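Local structure of transglutaminase-like enzymes, putative cysteine protease (Cytophaga hutchinsonii, 3ISR) at residues I20-M25 and F30-H35; E40-L45 and G239-A244; Y133-K138 and T150-N155. The protein is a putative cysteine protease with a transglutaminase-like domain, and probably cleaves or exchanges amide bonds. All blocks are in the same frame, centred on the assembly; numbering follows the deposited sequence.

In the fold
Interactions 1 and 2 are neighbours, with centres about 22 Å apart. They touch where residues 33-35 meet Ile243 and Ala244. Both draw on one antiparallel sheet, through strands 12-24 and 43-52. Interaction 1 packs that sheet against the one holding strand 28-32. Interaction 2 ties the lead into strand 43-52 to strand 240-246, at the border of a third sheet. Interaction 3 pairs helices 129-136 and 142-156, on the other side of the chain's centre, about 37 Å from interaction 1 and 30 Å from interaction 2 between centres. Along the chain, interaction 1 closes first. Interaction 2 spans a long excursion in which interaction 3 forms. The N-terminal β-region is tied to a strand after the helices.

Interaction 1: I20-M25 and F30-H35; sequences ITYQVM and FIFNVH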
loop_
_atom_site.group_PDB
_atom_site.type_symbol
_atom_site.label_atom_id
_atom_site.label_comp_id
_atom_site.label_asym_id
_atom_site.label_seq_id
_atom_site.Cartn_x
_atom_site.Cartn_y
_atom_site.Cartn_z
ATOM N N ILE B 20 28.659 12.231 14.473
ATOM C CA ILE B 20 27.635 11.254 14.811
ATOM C C ILE B 20 28.228 10.226 15.768
ATOM O O ILE B 20 29.398 9.832 15.631
ATOM C CB ILE B 20 27.081 10.512 13.551
ATOM C CG1 ILE B 20 27.048 11.431 12.318
ATOM C CG2 ILE B 20 25.672 9.962 13.843
ATOM C CD1 ILE B 20 26.812 10.715 10.954
ATOM N N THR B 21 27.424 9.791 16.730
ATOM C CA THR B 21 27.835 8.761 17.677
ATOM C C THR B 21 26.845 7.603 17.613
ATOM O O THR B 21 25.627 7.833 17.583
ATOM C CB THR B 21 27.897 9.323 19.116
ATOM O OG1 THR B 21 28.793 10.438 19.140
ATOM C CG2 THR B 21 28.396 8.255 20.119
ATOM N N TYR B 22 27.369 6.377 17.599
ATOM C CA TYR B 22 26.537 5.172 17.570
ATOM C C TYR B 22 26.774 4.230 18.744
ATOM O O TYR B 22 27.904 4.074 19.197
ATOM C CB TYR B 22 26.805 4.383 16.292
ATOM C CG TYR B 22 26.241 5.043 15.079
ATOM C CD1 TYR B 22 24.927 4.797 14.689
ATOM C CD2 TYR B 22 27.006 5.929 14.332
ATOM C CE1 TYR B 22 24.390 5.411 13.575
ATOM C CE2 TYR B 22 26.482 6.545 13.217
ATOM C CZ TYR B 22 25.170 6.279 12.846
ATOM O OH TYR B 22 24.634 6.885 11.739
ATOM N N GLN B 23 25.696 3.617 19.226
ATOM C CA GLN B 23 25.788 2.450 20.088
ATOM C C GLN B 23 25.599 1.242 19.177
ATOM O O GLN B 23 24.628 1.171 18.436
ATOM C CB GLN B 23 24.708 2.475 21.175
ATOM N N VAL B 24 26.529 0.298 19.244
ATOM C CA VAL B 24 26.521 -0.875 18.376
ATOM C C VAL B 24 26.068 -2.087 19.200
ATOM O O VAL B 24 26.696 -2.421 20.208
ATOM C CB VAL B 24 27.922 -1.087 17.740
ATOM C CG1 VAL B 24 27.934 -2.275 16.788
ATOM C CG2 VAL B 24 28.378 0.183 17.006
HETATM N N MSE B 25 24.968 -2.715 18.781
HETATM C CA MSE B 25 24.348 -3.840 19.509
HETATM C C MSE B 25 24.911 -5.198 19.099
HETATM O O MSE B 25 25.087 -6.086 19.933
HETATM C CB MSE B 25 22.825 -3.853 19.298
HETATM C CG MSE B 25 22.097 -2.620 19.809
HETATM SE SE MSE B 25 22.417 -2.321 21.713
HETATM C CE MSE B 25 21.644 -3.958 22.481
ATOM N N PHE B 30 28.981 -0.165 8.598
ATOM C CA PHE B 30 28.379 1.127 8.268
ATOM C C PHE B 30 28.907 1.591 6.935
ATOM O O PHE B 30 30.096 1.432 6.634
ATOM C CB PHE B 30 28.767 2.181 9.312
ATOM C CG PHE B 30 28.223 1.912 10.672
ATOM C CD1 PHE B 30 27.103 2.595 11.128
ATOM C CD2 PHE B 30 28.831 0.980 11.505
ATOM C CE1 PHE B 30 26.599 2.353 12.408
ATOM C CE2 PHE B 30 28.331 0.729 12.771
ATOM C CZ PHE B 30 27.205 1.415 13.219
ATOM N N ILE B 31 28.027 2.163 6.130
ATOM C CA ILE B 31 28.462 2.908 4.967
ATOM C C ILE B 31 27.880 4.283 5.152
ATOM O O ILE B 31 26.648 4.449 5.179
ATOM C CB ILE B 31 27.939 2.333 3.642
ATOM C CG1 ILE B 31 28.332 0.859 3.506
ATOM C CG2 ILE B 31 28.499 3.158 2.453
ATOM C CD1 ILE B 31 27.762 0.196 2.235
ATOM N N PHE B 32 28.770 5.261 5.286
ATOM C CA PHE B 32 28.365 6.621 5.546
ATOM C C PHE B 32 28.490 7.496 4.308
ATOM O O PHE B 32 29.308 7.236 3.431
ATOM C CB PHE B 32 29.239 7.228 6.649
ATOM C CG PHE B 32 29.022 6.629 8.002
ATOM C CD1 PHE B 32 27.817 6.799 8.665
ATOM C CD2 PHE B 32 30.045 5.927 8.631
ATOM C CE1 PHE B 32 27.622 6.265 9.932
ATOM C CE2 PHE B 32 29.862 5.392 9.898
ATOM C CZ PHE B 32 28.645 5.559 10.547
ATOM N N ASN B 33 27.690 8.557 4.263
ATOM C CA ASN B 33 27.835 9.548 3.213
ATOM C C ASN B 33 27.795 10.941 3.801
ATOM O O ASN B 33 26.715 11.554 3.866
ATOM C CB ASN B 33 26.739 9.383 2.165
ATOM C CG ASN B 33 26.973 10.238 0.952
ATOM O OD1 ASN B 33 28.126 10.558 0.590
ATOM N ND2 ASN B 33 25.888 10.623 0.309
ATOM N N VAL B 34 28.966 11.419 4.252
ATOM C CA VAL B 34 29.077 12.714 4.933
ATOM C C VAL B 34 30.057 13.704 4.289
ATOM O O VAL B 34 29.953 14.910 4.527
ATOM C CB VAL B 34 29.393 12.565 6.475
ATOM C CG1 VAL B 34 28.346 11.682 7.163
ATOM C CG2 VAL B 34 30.795 12.015 6.704
ATOM N N HIS B 35 31.008 13.200 3.496
ATOM C CA HIS B 35 31.983 14.031 2.783
ATOM C C HIS B 35 31.356 14.950 1.737
ATOM O O HIS B 35 30.434 14.543 1.008
ATOM C CB HIS B 35 32.966 13.135 2.048
ATOM C CG HIS B 35 33.983 12.505 2.939
ATOM N ND1 HIS B 35 33.679 11.456 3.780
ATOM C CD2 HIS B 35 35.293 12.784 3.133
ATOM C CE1 HIS B 35 34.764 11.116 4.456
ATOM N NE2 HIS B 35 35.755 11.907 4.081
#
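Tyr22 and Phe30 meet between strands 20-24 and 30-32, which run nearly antiparallel (167°) with axes 12.1 Å apart at their closest. That spacing is too wide for backbone pairing. The two strands belong to different sheets, and the chain passes from one to the other in a β-arch, so the contact is made by side chains. Tyr22 is the centre of it. Phe30 points its edge at one face of the tyrosine ring, and its CE1 stands 3.7 Å above the plane, over the ring centre. The pair is edge-to-face, with the planes at 55° and the ring centroids 4.9 Å apart. The Tyr22 and Phe32 side chains come at each other from opposite directions. Tyr22 CE2 comes to 3.5 Å from Phe32 CE1, at the edge of the Phe32 ring. Tyr22 OH also rests near this CE1. In both phenylalanines CG lies beside the backbone N (chi1 -65° in Phe30), and both rings reach across to the tyrosine. The three rings form an aromatic cluster.

Aliphatic groups extend it at both ends. Val24 CG2 sits at the edge of the Phe30 ring, 4.2 Å from CZ. Ile20 CD1 meets Val34 CG1, also at 4.2 Å. Phe80 of strand 78-96 adds a fourth ring, edge-to-face with Phe30 and also touching Tyr22. Leu72 and Val70 of strand 69-74 pack on Phe30 and Phe32.

All six touching residues are buried, and the two segments share only apolar and aromatic contacts. The sheets are therefore held here by close ring packing and by exclusion of water, as in the core of a β-sandwich. Between the two segments the rings are positioned by packing, with no polar bond to lock their rotation.

Interaction 2: E40-L45 and G239-A244; sequences ESQHIL and GLVKIA
Gln42 grips the backbone of Lys242 with both ends of its side-chain amide. Lys242 N donates to Gln42 OE1 at 2.9 Å, on a lone pair in the carbonyl plane. In return Gln42 NE2 donates to Lys242 O, also at 2.9 Å, with a fairly straight bond of 161°. The acceptor lies only 4° out of the amide plane, so the two bonds together hold the amide edge-on to the strand and fix its rotation. Val241 CG1 packs at 3.8 Å from Gln42 OE1, and Lys242 CB lies at 3.6 Å from the same oxygen.

Strand 240-246 is outermost in its antiparallel sheet within this chain, and the glutamine uses its edge much as a neighbouring strand would. Just beyond, Ile243 and Ala244 both face Thr203 in a classic β-bulge.

The glutamine reaches this edge with CG anti to the backbone N (chi1 178°) and an extended chain. NE2 also donates to Leu37 O, its main polar partner, and Leu37 also bonds to the backbone of Lys242. The turn before Gln42 is held by Thr39 OG1, which accepts from Ser41 N and Gln42 N. A water lies 3.3 Å from Ser41 OG and takes a weak hydrogen bond from Lys242 NZ.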
loop_
_atom_site.group_PDB
_atom_site.type_symbol
_atom_site.label_atom_id
_atom_site.label_comp_id
_atom_site.label_asym_id
_atom_site.label_seq_id
_atom_site.Cartn_x
_atom_site.Cartn_y
_atom_site.Cartn_z
ATOM N N GLU B 40 33.639 19.881 -10.700
ATOM C CA GLU B 40 34.270 20.976 -11.444
ATOM C C GLU B 40 33.955 22.332 -10.805
ATOM O O GLU B 40 34.712 23.289 -10.970
ATOM C CB GLU B 40 33.835 20.960 -12.914
ATOM N N SER B 41 32.849 22.404 -10.063
ATOM C CA SER B 41 32.384 23.678 -9.504
ATOM C C SER B 41 32.462 23.795 -7.983
ATOM O O SER B 41 32.315 24.901 -7.428
ATOM C CB SER B 41 30.965 23.955 -9.956
ATOM O OG SER B 41 30.090 22.950 -9.469
ATOM N N GLN B 42 32.697 22.664 -7.321
ATOM C CA GLN B 42 32.799 22.606 -5.866
ATOM C C GLN B 42 34.140 22.007 -5.477
ATOM O O GLN B 42 34.443 20.865 -5.842
ATOM C CB GLN B 42 31.656 21.760 -5.262
ATOM C CG GLN B 42 31.738 21.622 -3.738
ATOM C CD GLN B 42 30.478 21.026 -3.130
ATOM O OE1 GLN B 42 29.409 21.649 -3.132
ATOM N NE2 GLN B 42 30.603 19.817 -2.598
ATOM N N HIS B 43 34.925 22.771 -4.719
ATOM C CA HIS B 43 36.285 22.374 -4.364
ATOM C C HIS B 43 36.456 22.318 -2.853
ATOM O O HIS B 43 35.996 23.207 -2.119
ATOM C CB HIS B 43 37.322 23.341 -4.980
ATOM C CG HIS B 43 37.056 23.658 -6.422
ATOM N ND1 HIS B 43 37.612 22.939 -7.459
ATOM C CD2 HIS B 43 36.261 24.593 -6.997
ATOM C CE1 HIS B 43 37.183 23.423 -8.610
ATOM N NE2 HIS B 43 36.356 24.425 -8.358
ATOM N N ILE B 44 37.116 21.263 -2.401
ATOM C CA ILE B 44 37.436 21.123 -1.007
ATOM C C ILE B 44 38.851 21.679 -0.821
ATOM O O ILE B 44 39.836 21.143 -1.349
ATOM C CB ILE B 44 37.320 19.664 -0.552
ATOM C CG1 ILE B 44 35.878 19.154 -0.795
ATOM C CG2 ILE B 44 37.691 19.533 0.916
ATOM C CD1 ILE B 44 35.764 17.677 -0.841
ATOM N N LEU B 45 38.920 22.779 -0.087
ATOM C CA LEU B 45 40.184 23.442 0.196
ATOM C C LEU B 45 40.887 22.689 1.314
ATOM O O LEU B 45 42.103 22.527 1.272
ATOM C CB LEU B 45 39.945 24.917 0.537
ATOM C CG LEU B 45 39.004 25.607 -0.472
ATOM C CD1 LEU B 45 38.479 26.960 0.023
ATOM C CD2 LEU B 45 39.643 25.742 -1.865
ATOM N N GLY B 239 23.019 28.617 -0.423
ATOM C CA GLY B 239 23.733 28.214 0.793
ATOM C C GLY B 239 24.039 26.723 0.913
ATOM O O GLY B 239 24.503 26.272 1.957
ATOM N N LEU B 240 23.803 25.964 -0.161
ATOM C CA LEU B 240 23.996 24.508 -0.141
ATOM C C LEU B 240 25.386 24.044 -0.536
ATOM O O LEU B 240 25.966 24.519 -1.511
ATOM C CB LEU B 240 22.970 23.817 -1.045
ATOM C CG LEU B 240 21.516 23.904 -0.591
ATOM C CD1 LEU B 240 20.572 23.571 -1.769
ATOM C CD2 LEU B 240 21.247 22.973 0.585
ATOM N N VAL B 241 25.910 23.097 0.226
ATOM C CA VAL B 241 27.157 22.433 -0.128
ATOM C C VAL B 241 26.832 20.978 -0.409
ATOM O O VAL B 241 26.312 20.275 0.472
ATOM C CB VAL B 241 28.193 22.568 1.001
ATOM C CG1 VAL B 241 29.450 21.786 0.674
ATOM C CG2 VAL B 241 28.516 24.053 1.228
ATOM N N LYS B 242 27.143 20.528 -1.624
ATOM C CA LYS B 242 26.694 19.227 -2.103
ATOM C C LYS B 242 27.440 18.069 -1.476
ATOM O O LYS B 242 28.670 18.037 -1.461
ATOM C CB LYS B 242 26.842 19.119 -3.626
ATOM C CG LYS B 242 26.308 17.783 -4.184
ATOM C CD LYS B 242 26.651 17.614 -5.670
ATOM C CE LYS B 242 25.799 18.519 -6.550
ATOM N NZ LYS B 242 26.080 18.382 -8.024
ATOM N N ILE B 243 26.678 17.096 -1.012
ATOM C CA ILE B 243 27.233 15.832 -0.576
ATOM C C ILE B 243 27.045 14.801 -1.666
ATOM O O ILE B 243 28.027 14.217 -2.138
ATOM C CB ILE B 243 26.572 15.357 0.731
ATOM C CG1 ILE B 243 27.022 16.262 1.870
ATOM C CG2 ILE B 243 26.919 13.881 1.033
ATOM C CD1 ILE B 243 26.085 16.194 3.078
ATOM N N ALA B 244 25.792 14.549 -2.057
ATOM C CA ALA B 244 25.540 13.596 -3.127
ATOM C C ALA B 244 24.355 13.957 -3.998
ATOM O O ALA B 244 23.498 14.763 -3.615
ATOM C CB ALA B 244 25.333 12.184 -2.546
HETATM O O HOH W 1 28.664 20.688 -7.599
#

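Interaction 3: Y133-K138 and T150-N155; sequences YKEFGK and TDWIYN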
loop_
_atom_site.group_PDB
_atom_site.type_symbol
_atom_site.label_atom_id
_atom_site.label_comp_id
_atom_site.label_asym_id
_atom_site.label_seq_id
_atom_site.Cartn_x
_atom_site.Cartn_y
_atom_site.Cartn_z
ATOM N N TYR B 133 -0.531 14.609 -14.213
ATOM C CA TYR B 133 -1.095 15.260 -15.385
ATOM C C TYR B 133 -2.314 16.087 -14.988
ATOM O O TYR B 133 -2.475 17.208 -15.439
ATOM C CB TYR B 133 -1.479 14.256 -16.485
ATOM C CG TYR B 133 -1.917 14.959 -17.761
ATOM C CD1 TYR B 133 -0.977 15.569 -18.599
ATOM C CD2 TYR B 133 -3.269 15.030 -18.121
ATOM C CE1 TYR B 133 -1.376 16.234 -19.776
ATOM C CE2 TYR B 133 -3.676 15.686 -19.290
ATOM C CZ TYR B 133 -2.724 16.283 -20.109
ATOM O OH TYR B 133 -3.111 16.928 -21.264
ATOM N N LYS B 134 -3.162 15.516 -14.133
ATOM C CA LYS B 134 -4.381 16.189 -13.659
ATOM C C LYS B 134 -4.038 17.491 -12.958
ATOM O O LYS B 134 -4.652 18.523 -13.196
ATOM C CB LYS B 134 -5.090 15.306 -12.646
ATOM C CG LYS B 134 -6.520 15.038 -12.962
ATOM C CD LYS B 134 -6.646 13.644 -13.528
ATOM C CE LYS B 134 -7.670 13.617 -14.632
ATOM N NZ LYS B 134 -7.630 12.281 -15.282
ATOM N N GLU B 135 -3.045 17.419 -12.077
ATOM C CA GLU B 135 -2.695 18.530 -11.221
ATOM C C GLU B 135 -1.858 19.577 -11.955
ATOM O O GLU B 135 -2.062 20.763 -11.746
ATOM C CB GLU B 135 -1.971 18.009 -9.964
ATOM C CG GLU B 135 -1.962 18.976 -8.789
ATOM C CD GLU B 135 -3.351 19.489 -8.420
ATOM O OE1 GLU B 135 -3.527 20.729 -8.390
ATOM O OE2 GLU B 135 -4.254 18.661 -8.167
ATOM N N PHE B 136 -0.941 19.146 -12.827
ATOM C CA PHE B 136 0.051 20.061 -13.415
ATOM C C PHE B 136 0.100 20.081 -14.944
ATOM O O PHE B 136 0.824 20.887 -15.526
ATOM C CB PHE B 136 1.468 19.758 -12.884
ATOM C CG PHE B 136 1.548 19.627 -11.395
ATOM C CD1 PHE B 136 1.541 20.756 -10.580
ATOM C CD2 PHE B 136 1.627 18.372 -10.808
ATOM C CE1 PHE B 136 1.598 20.635 -9.202
ATOM C CE2 PHE B 136 1.698 18.229 -9.433
ATOM C CZ PHE B 136 1.673 19.371 -8.619
ATOM N N GLY B 137 -0.659 19.205 -15.593
ATOM C CA GLY B 137 -0.558 19.015 -17.040
ATOM C C GLY B 137 -0.749 20.230 -17.937
ATOM O O GLY B 137 -0.225 20.263 -19.050
ATOM N N LYS B 138 -1.487 21.228 -17.458
ATOM C CA LYS B 138 -1.832 22.402 -18.271
ATOM C C LYS B 138 -0.721 23.461 -18.366
ATOM O O LYS B 138 -0.721 24.267 -19.295
ATOM C CB LYS B 138 -3.146 23.027 -17.790
ATOM N N THR B 150 6.826 22.298 -7.008
ATOM C CA THR B 150 7.547 22.651 -5.795
ATOM C C THR B 150 6.645 23.476 -4.892
ATOM O O THR B 150 6.595 23.256 -3.672
ATOM C CB THR B 150 8.846 23.414 -6.169
ATOM O OG1 THR B 150 9.666 22.553 -6.976
ATOM C CG2 THR B 150 9.624 23.802 -4.937
ATOM N N ASP B 151 5.919 24.416 -5.489
ATOM C CA ASP B 151 5.009 25.255 -4.720
ATOM C C ASP B 151 3.801 24.446 -4.215
ATOM O O ASP B 151 3.373 24.616 -3.064
ATOM C CB ASP B 151 4.568 26.487 -5.531
ATOM C CG ASP B 151 5.710 27.503 -5.743
ATOM O OD1 ASP B 151 6.758 27.416 -5.040
ATOM O OD2 ASP B 151 5.555 28.397 -6.620
ATOM N N TRP B 152 3.260 23.562 -5.054
ATOM C CA TRP B 152 2.159 22.704 -4.607
ATOM C C TRP B 152 2.574 21.893 -3.363
ATOM O O TRP B 152 1.839 21.838 -2.394
ATOM C CB TRP B 152 1.660 21.772 -5.725
ATOM C CG TRP B 152 0.438 21.008 -5.306
ATOM C CD1 TRP B 152 -0.862 21.378 -5.477
ATOM C CD2 TRP B 152 0.414 19.761 -4.587
ATOM N NE1 TRP B 152 -1.698 20.429 -4.930
ATOM C CE2 TRP B 152 -0.939 19.435 -4.365
ATOM C CE3 TRP B 152 1.410 18.894 -4.112
ATOM C CZ2 TRP B 152 -1.330 18.261 -3.700
ATOM C CZ3 TRP B 152 1.024 17.728 -3.439
ATOM C CH2 TRP B 152 -0.337 17.431 -3.233
ATOM N N ILE B 153 3.763 21.295 -3.387
ATOM C CA ILE B 153 4.232 20.494 -2.256
ATOM C C ILE B 153 4.349 21.364 -1.001
ATOM O O ILE B 153 3.898 20.981 0.076
ATOM C CB ILE B 153 5.571 19.796 -2.573
ATOM C CG1 ILE B 153 5.363 18.778 -3.703
ATOM C CG2 ILE B 153 6.144 19.109 -1.319
ATOM C CD1 ILE B 153 6.668 18.231 -4.315
ATOM N N TYR B 154 4.946 22.540 -1.146
ATOM C CA TYR B 154 5.098 23.422 0.017
ATOM C C TYR B 154 3.740 23.756 0.643
ATOM O O TYR B 154 3.584 23.769 1.887
ATOM C CB TYR B 154 5.845 24.718 -0.345
ATOM C CG TYR B 154 5.886 25.639 0.844
ATOM C CD1 TYR B 154 6.747 25.388 1.916
ATOM C CD2 TYR B 154 5.016 26.717 0.934
ATOM C CE1 TYR B 154 6.750 26.194 3.042
ATOM C CE2 TYR B 154 5.021 27.549 2.063
ATOM C CZ TYR B 154 5.891 27.274 3.105
ATOM O OH TYR B 154 5.906 28.086 4.216
ATOM N N ASN B 155 2.768 24.026 -0.229
ATOM C CA ASN B 155 1.442 24.449 0.194
ATOM C C ASN B 155 0.511 23.324 0.648
ATOM O O ASN B 155 -0.488 23.583 1.308
ATOM C CB ASN B 155 0.779 25.283 -0.912
ATOM C CG ASN B 155 1.441 26.638 -1.099
ATOM O OD1 ASN B 155 1.707 27.059 -2.222
ATOM N ND2 ASN B 155 1.703 27.326 0.001
HETATM O O HOH W 2 -4.511 21.282 -6.197
#
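With chi1 at -174°, Trp152 swings its indole away from its own backbone nitrogen, sending it from helix 142-156 toward Glu135 and Phe136 of helix 129-136. Glu135 also starts with CG anti to the backbone N, but bends at chi2 (52°), and its carboxylate folds toward the indole nitrogen.

Phe136 turns its edge to the tryptophan, toward the face of the five-membered ring. The pair is offset edge-to-face, with the planes perpendicular and the centroids 5.6 Å apart. Phe136 CE1 comes to 3.7 Å from Trp152 CB, which sits in the plane of the phenyl ring. Glu135 works beside it. Its CG lies over one face of the indole, 4.1 Å above the plane and offset toward the rim. The same CG also covers one face of the Phe136 ring.

Glu135 OE1 remains 3.9 Å from Trp152 NE1, and a water joins the two groups. The indole N-H donates to that water at 3.2 Å, and the water donates to Glu135 OE1. Were the indole cut back to an alanine here, the edge of Phe136 would probably lose its aromatic face and the bridging water its indole donor.

Behind the contact, Phe136 rests on Leu191 of helix 181-194, and Ile153 on Phe184 and Leu187 of the same helix. Asp151 forms a salt bridge with Arg233, and Lys134 forms one with Glu158 of a third subunit. The two helices thus meet near a subunit interface.

The chemistry is divided. The apolar side is buried around Phe136, where the rings fill the space between the helices. The polar side is more exposed, and there the carboxylate and the indole nitrogen are linked through solvent. Such a water link is likely to bind less rigidly than a direct bond would.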